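Local coordinates for DUF1214 domain-containing protein (Burkholderia cenocepacia, PDB 6ANS), which is of unknown function but belongs to the DUF1214 family and forms a two-chain assembly in which helices take part in the interface, at residues Q35-F40 with G229-A234; M74-E79 with A235-Q240. All blocks are in the same frame, centred on the assembly; numbering follows the deposited sequence.

Contact 1: residues Q35-F40 with G229-A234; sequences QTWADF and GGLMRA
With CG turned anti to the backbone N (chi1 169°), the side chain of Phe-40 carries its ring across to Leu-231, whose CG instead sits anti to its carbonyl carbon, which sends methyl CD2 to the ring while CD1 lies toward CG2 of Thr-36. The side chains of Phe-40 and Leu-231 meet at about a right angle. Methyl CD2 of Leu-231 stands over one face of the Phe-40 ring, 4.2 Å from the centroid and 17° off the normal, a CH-pi contact displaced toward the rim. Ring carbon CD1 of Phe-40 also lies 3.3 Å from the carbonyl O of Leu-231, so the ring packs on backbone as well as side chain. At the ring's edge, near its plane, CE1 of Phe-40 is 4.3 Å from CB of Ala-234.

In the selenomethionine Met-232, bends at chi2 and chi3 bring SE against segment 35-40, where it meets three groups. SE of Met-232 is 4.0 Å from CG2 of Thr-36, 4.0 Å from CB of Asp-39 and 3.9 Å from the backbone N of Phe-40. That amide already donates to O of Thr-36 within the helix, so the selenium is a packing neighbour here.

Methyl CD2 of Leu-231 also meets the Trp-37 indole edge, 4.3 Å from CZ3. The indole NE1 hydrogen-bonds the carbonyl O of Leu-44 of the second subunit, while Phe-40 CD2 lies over one of its faces.

Helix 35-46 thus packs along helix 224-251 in a parallel sense, the axes of these segments 9.5 Å apart and 11° from parallel, with no hydrogen bond between them. Cohesion therefore probably comes mainly from dispersion and shape, through methyls, selenium and aromatic carbon, while the polar indole N-H is satisfied across the subunit boundary.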
loop_
_atom_site.group_PDB
_atom_site.type_symbol
_atom_site.label_atom_id
_atom_site.label_comp_id
_atom_site.label_asym_id
_atom_site.label_seq_id
_atom_site.Cartn_x
_atom_site.Cartn_y
_atom_site.Cartn_z
ATOM N N GLN A 35 -22.522 13.490 -0.754
ATOM C CA GLN A 35 -23.373 12.421 -1.256
ATOM C C GLN A 35 -22.535 11.296 -1.862
ATOM O O GLN A 35 -22.787 10.112 -1.598
ATOM C CB GLN A 35 -24.357 12.995 -2.282
ATOM C CG GLN A 35 -25.349 11.990 -2.818
ATOM C CD GLN A 35 -26.236 11.452 -1.722
ATOM O OE1 GLN A 35 -26.958 12.206 -1.058
ATOM N NE2 GLN A 35 -26.208 10.143 -1.537
ATOM N N THR A 36 -21.498 11.648 -2.636
ATOM C CA THR A 36 -20.654 10.622 -3.247
ATOM C C THR A 36 -19.988 9.765 -2.184
ATOM O O THR A 36 -19.886 8.536 -2.332
ATOM C CB THR A 36 -19.579 11.258 -4.137
ATOM O OG1 THR A 36 -20.190 12.163 -5.056
ATOM C CG2 THR A 36 -18.827 10.174 -4.918
ATOM N N TRP A 37 -19.508 10.402 -1.113
ATOM C CA TRP A 37 -18.879 9.645 -0.043
ATOM C C TRP A 37 -19.876 8.683 0.579
ATOM O O TRP A 37 -19.540 7.529 0.865
ATOM C CB TRP A 37 -18.299 10.593 1.016
ATOM C CG TRP A 37 -17.526 9.860 2.078
ATOM C CD1 TRP A 37 -17.921 9.627 3.360
ATOM C CD2 TRP A 37 -16.234 9.239 1.935
ATOM N NE1 TRP A 37 -16.959 8.911 4.026
ATOM C CE2 TRP A 37 -15.915 8.660 3.177
ATOM C CE3 TRP A 37 -15.315 9.129 0.880
ATOM C CZ2 TRP A 37 -14.727 7.974 3.397
ATOM C CZ3 TRP A 37 -14.128 8.446 1.097
ATOM C CH2 TRP A 37 -13.842 7.878 2.346
ATOM N N ALA A 38 -21.119 9.135 0.785
ATOM C CA ALA A 38 -22.136 8.234 1.314
ATOM C C ALA A 38 -22.368 7.063 0.369
ATOM O O ALA A 38 -22.380 5.900 0.792
ATOM C CB ALA A 38 -23.439 8.998 1.561
ATOM N N ASP A 39 -22.533 7.356 -0.928
ATOM C CA ASP A 39 -22.761 6.296 -1.909
ATOM C C ASP A 39 -21.583 5.340 -1.979
ATOM O O ASP A 39 -21.765 4.128 -2.137
ATOM C CB ASP A 39 -23.014 6.904 -3.289
ATOM C CG ASP A 39 -24.307 7.666 -3.350
ATOM O OD1 ASP A 39 -25.087 7.596 -2.365
ATOM O OD2 ASP A 39 -24.521 8.363 -4.362
ATOM N N PHE A 40 -20.365 5.881 -1.902
ATOM C CA PHE A 40 -19.148 5.068 -1.868
ATOM C C PHE A 40 -19.170 4.070 -0.715
ATOM O O PHE A 40 -18.939 2.865 -0.907
ATOM C CB PHE A 40 -17.946 6.017 -1.783
ATOM C CG PHE A 40 -16.638 5.359 -1.474
ATOM C CD1 PHE A 40 -15.884 4.784 -2.491
ATOM C CD2 PHE A 40 -16.103 5.411 -0.184
ATOM C CE1 PHE A 40 -14.647 4.204 -2.217
ATOM C CE2 PHE A 40 -14.850 4.851 0.102
ATOM C CZ PHE A 40 -14.125 4.249 -0.909
ATOM N N GLY A 229 -15.704 10.293 -9.982
ATOM C CA GLY A 229 -15.607 9.094 -10.800
ATOM C C GLY A 229 -14.671 8.056 -10.214
ATOM O O GLY A 229 -14.942 6.854 -10.277
ATOM N N GLY A 230 -13.546 8.501 -9.655
ATOM C CA GLY A 230 -12.597 7.555 -9.087
ATOM C C GLY A 230 -13.164 6.825 -7.886
ATOM O O GLY A 230 -12.971 5.619 -7.732
ATOM N N LEU A 231 -13.876 7.542 -7.016
ATOM C CA LEU A 231 -14.444 6.895 -5.834
ATOM C C LEU A 231 -15.482 5.845 -6.220
ATOM O O LEU A 231 -15.457 4.714 -5.717
ATOM C CB LEU A 231 -15.053 7.941 -4.898
ATOM C CG LEU A 231 -14.029 8.779 -4.129
ATOM C CD1 LEU A 231 -14.709 9.959 -3.432
ATOM C CD2 LEU A 231 -13.292 7.914 -3.128
HETATM N N MSE A 232 -16.407 6.195 -7.115
HETATM C CA MSE A 232 -17.452 5.253 -7.498
HETATM C C MSE A 232 -16.838 4.049 -8.217
HETATM O O MSE A 232 -17.224 2.908 -7.955
HETATM C CB MSE A 232 -18.527 5.935 -8.362
HETATM C CG MSE A 232 -19.389 6.944 -7.570
HETATM SE SE MSE A 232 -19.793 6.410 -5.674
HETATM C CE MSE A 232 -20.797 4.753 -6.072
ATOM N N ARG A 233 -15.854 4.283 -9.093
ATOM C CA ARG A 233 -15.199 3.146 -9.739
ATOM C C ARG A 233 -14.496 2.266 -8.711
ATOM O O ARG A 233 -14.554 1.031 -8.797
ATOM C CB ARG A 233 -14.211 3.618 -10.817
ATOM C CG ARG A 233 -14.894 3.987 -12.168
ATOM C CD ARG A 233 -13.856 4.275 -13.267
ATOM N NE ARG A 233 -13.134 5.517 -12.991
ATOM C CZ ARG A 233 -13.602 6.724 -13.295
ATOM N NH1 ARG A 233 -14.779 6.843 -13.901
ATOM N NH2 ARG A 233 -12.892 7.810 -13.005
ATOM N N ALA A 234 -13.843 2.881 -7.721
ATOM C CA ALA A 234 -13.186 2.096 -6.678
ATOM C C ALA A 234 -14.194 1.244 -5.919
ATOM O O ALA A 234 -13.988 0.041 -5.735
ATOM C CB ALA A 234 -12.420 3.018 -5.721
#

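Contact 2: residues M74-E79 with A235-Q240; sequences MRIALE and AQFVEQ
This is a helix-helix crossing in the helical layer of the protein, where helix 60-83 packs roughly antiparallel against the long helix 224-251; the local N-to-C directions differ by 138° and the axes of the two segments approach to 8.6 Å. Ala-77 is at the centre. Its CB points toward the partner helix and lies 3.7 Å from CD2 of Phe-237, with CB of Phe-237 at 4.0 Å. The ring is delivered there because its CG is anti to the backbone N (chi1 -177°), and it meets the methyl obliquely. Farther out on the same ring, CE2 lies 4.4 Å from CG2 of Ile-76.

Val-238 fills the next position: its CG2, anti to the carbonyl carbon, comes 3.5 Å from the backbone N of Met-74 and 4.3 Å from CB of Ala-77. Met-74, a selenomethionine, is modelled in two conformers, so the contact of its CG with CG2 of Val-238 is held only tentatively. Leu-44 of helix 35-46 also touches both. All the touching residues are buried and no hydrogen bond joins the segments; the small alanine methyl, flanked by an aromatic ring and a valine methyl, is consistent with their close approach by apolar packing.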
loop_
_atom_site.group_PDB
_atom_site.type_symbol
_atom_site.label_atom_id
_atom_site.label_comp_id
_atom_site.label_asym_id
_atom_site.label_seq_id
_atom_site.Cartn_x
_atom_site.Cartn_y
_atom_site.Cartn_z
HETATM N N MSE A 74 -10.593 -2.989 -1.543
HETATM C CA MSE A 74 -10.705 -1.548 -1.296
HETATM C C MSE A 74 -9.403 -0.816 -1.508
HETATM O O MSE A 74 -9.306 0.217 -2.145
HETATM C CB MSE A 74 -11.129 -1.314 0.153
HETATM C CG MSE A 74 -12.488 -0.782 0.379
HETATM SE SE MSE A 74 -12.736 -0.550 2.321
HETATM C CE MSE A 74 -12.072 1.279 2.350
ATOM N N ARG A 75 -8.384 -1.361 -0.860
ATOM C CA ARG A 75 -7.068 -0.742 -0.912
ATOM C C ARG A 75 -6.536 -0.744 -2.341
ATOM O O ARG A 75 -6.036 0.276 -2.831
ATOM C CB ARG A 75 -6.126 -1.476 0.043
ATOM C CG ARG A 75 -6.440 -1.237 1.549
ATOM C CD ARG A 75 -5.905 -2.382 2.432
ATOM N NE ARG A 75 -4.471 -2.583 2.239
ATOM C CZ ARG A 75 -3.866 -3.770 2.247
ATOM N NH1 ARG A 75 -4.558 -4.891 2.456
ATOM N NH2 ARG A 75 -2.562 -3.835 2.041
ATOM N N ILE A 76 -6.666 -1.884 -3.034
ATOM C CA ILE A 76 -6.249 -1.966 -4.431
ATOM C C ILE A 76 -7.074 -1.008 -5.279
ATOM O O ILE A 76 -6.541 -0.248 -6.100
ATOM C CB ILE A 76 -6.384 -3.411 -4.949
ATOM C CG1 ILE A 76 -5.419 -4.349 -4.221
ATOM C CG2 ILE A 76 -6.113 -3.466 -6.432
ATOM C CD1 ILE A 76 -5.746 -5.817 -4.482
ATOM N N ALA A 77 -8.390 -1.021 -5.068
ATOM C CA ALA A 77 -9.291 -0.192 -5.852
ATOM C C ALA A 77 -8.934 1.285 -5.735
ATOM O O ALA A 77 -9.039 2.027 -6.715
ATOM C CB ALA A 77 -10.730 -0.445 -5.401
ATOM N N LEU A 78 -8.521 1.735 -4.540
ATOM C CA LEU A 78 -8.244 3.160 -4.351
ATOM C C LEU A 78 -6.940 3.578 -5.029
ATOM O O LEU A 78 -6.821 4.703 -5.524
ATOM C CB LEU A 78 -8.218 3.502 -2.852
ATOM C CG LEU A 78 -9.577 3.536 -2.141
ATOM C CD1 LEU A 78 -9.415 3.538 -0.601
ATOM C CD2 LEU A 78 -10.419 4.736 -2.597
ATOM N N GLU A 79 -5.932 2.710 -5.021
ATOM C CA GLU A 79 -4.719 3.015 -5.769
ATOM C C GLU A 79 -5.007 3.024 -7.258
ATOM O O GLU A 79 -4.557 3.923 -7.990
ATOM C CB GLU A 79 -3.628 1.995 -5.428
ATOM C CG GLU A 79 -3.097 2.126 -3.972
ATOM C CD GLU A 79 -2.027 1.086 -3.611
ATOM O OE1 GLU A 79 -1.461 0.447 -4.518
ATOM O OE2 GLU A 79 -1.756 0.896 -2.408
ATOM N N ALA A 235 -15.313 1.848 -5.499
ATOM C CA ALA A 235 -16.334 1.098 -4.765
ATOM C C ALA A 235 -16.915 -0.011 -5.623
ATOM O O ALA A 235 -17.122 -1.132 -5.147
ATOM C CB ALA A 235 -17.459 2.031 -4.276
ATOM N N GLN A 236 -17.192 0.289 -6.895
ATOM C CA GLN A 236 -17.770 -0.716 -7.780
ATOM C C GLN A 236 -16.770 -1.815 -8.117
ATOM O O GLN A 236 -17.178 -2.950 -8.387
ATOM C CB GLN A 236 -18.314 -0.042 -9.044
ATOM C CG GLN A 236 -19.691 0.605 -8.818
ATOM C CD GLN A 236 -19.888 1.871 -9.625
ATOM O OE1 GLN A 236 -19.169 2.118 -10.601
ATOM N NE2 GLN A 236 -20.890 2.674 -9.242
ATOM N N PHE A 237 -15.469 -1.501 -8.095
ATOM C CA PHE A 237 -14.439 -2.527 -8.248
ATOM C C PHE A 237 -14.527 -3.579 -7.144
ATOM O O PHE A 237 -14.404 -4.777 -7.417
ATOM C CB PHE A 237 -13.053 -1.876 -8.260
ATOM C CG PHE A 237 -11.908 -2.843 -8.494
ATOM C CD1 PHE A 237 -11.460 -3.118 -9.790
ATOM C CD2 PHE A 237 -11.269 -3.456 -7.417
ATOM C CE1 PHE A 237 -10.391 -3.996 -10.008
ATOM C CE2 PHE A 237 -10.207 -4.341 -7.622
ATOM C CZ PHE A 237 -9.760 -4.612 -8.923
ATOM N N VAL A 238 -14.718 -3.154 -5.891
ATOM C CA VAL A 238 -14.828 -4.112 -4.788
ATOM C C VAL A 238 -16.011 -5.043 -5.011
ATOM O O VAL A 238 -15.890 -6.274 -4.927
ATOM C CB VAL A 238 -14.968 -3.386 -3.436
ATOM C CG1 VAL A 238 -15.233 -4.408 -2.337
ATOM C CG2 VAL A 238 -13.728 -2.590 -3.124
ATOM N N GLU A 239 -17.172 -4.466 -5.309
ATOM C CA GLU A 239 -18.371 -5.280 -5.483
ATOM C C GLU A 239 -18.238 -6.215 -6.674
ATOM O O GLU A 239 -18.522 -7.415 -6.567
ATOM C CB GLU A 239 -19.599 -4.387 -5.654
ATOM C CG GLU A 239 -20.883 -5.174 -5.927
ATOM C CD GLU A 239 -22.128 -4.383 -5.589
ATOM O OE1 GLU A 239 -22.308 -3.314 -6.213
ATOM O OE2 GLU A 239 -22.936 -4.841 -4.738
ATOM N N GLN A 240 -17.786 -5.688 -7.821
ATOM C CA GLN A 240 -17.742 -6.507 -9.038
ATOM C C GLN A 240 -16.632 -7.552 -8.990
ATOM O O GLN A 240 -16.808 -8.670 -9.486
ATOM C CB GLN A 240 -17.577 -5.634 -10.284
ATOM C CG GLN A 240 -18.741 -4.702 -10.573
ATOM C CD GLN A 240 -20.057 -5.444 -10.703
ATOM O OE1 GLN A 240 -20.138 -6.487 -11.362
ATOM N NE2 GLN A 240 -21.101 -4.907 -10.075
#

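Contacts 1 and 2 use adjoining six-residue segments of helix 224-251, with centres about 10 Å apart and on the same side of the chain's centre. Along the chain their segments alternate: 35-40, 74-79, 229-234, then 235-240. Helices 35-46 and 60-83 overlap where they meet the long helix: Phe-40 CD1 is 3.6 Å from Ala-235 CB, and Ala-234 O is 3.3 Å from Ala-77 CB. In sequence, helix 224-251 falls between the first and second pairs of beta sheets. Together the contacts join two neighbouring N-terminal helices to this distant one in a single apolar layer, and both contacts also touch the second subunit.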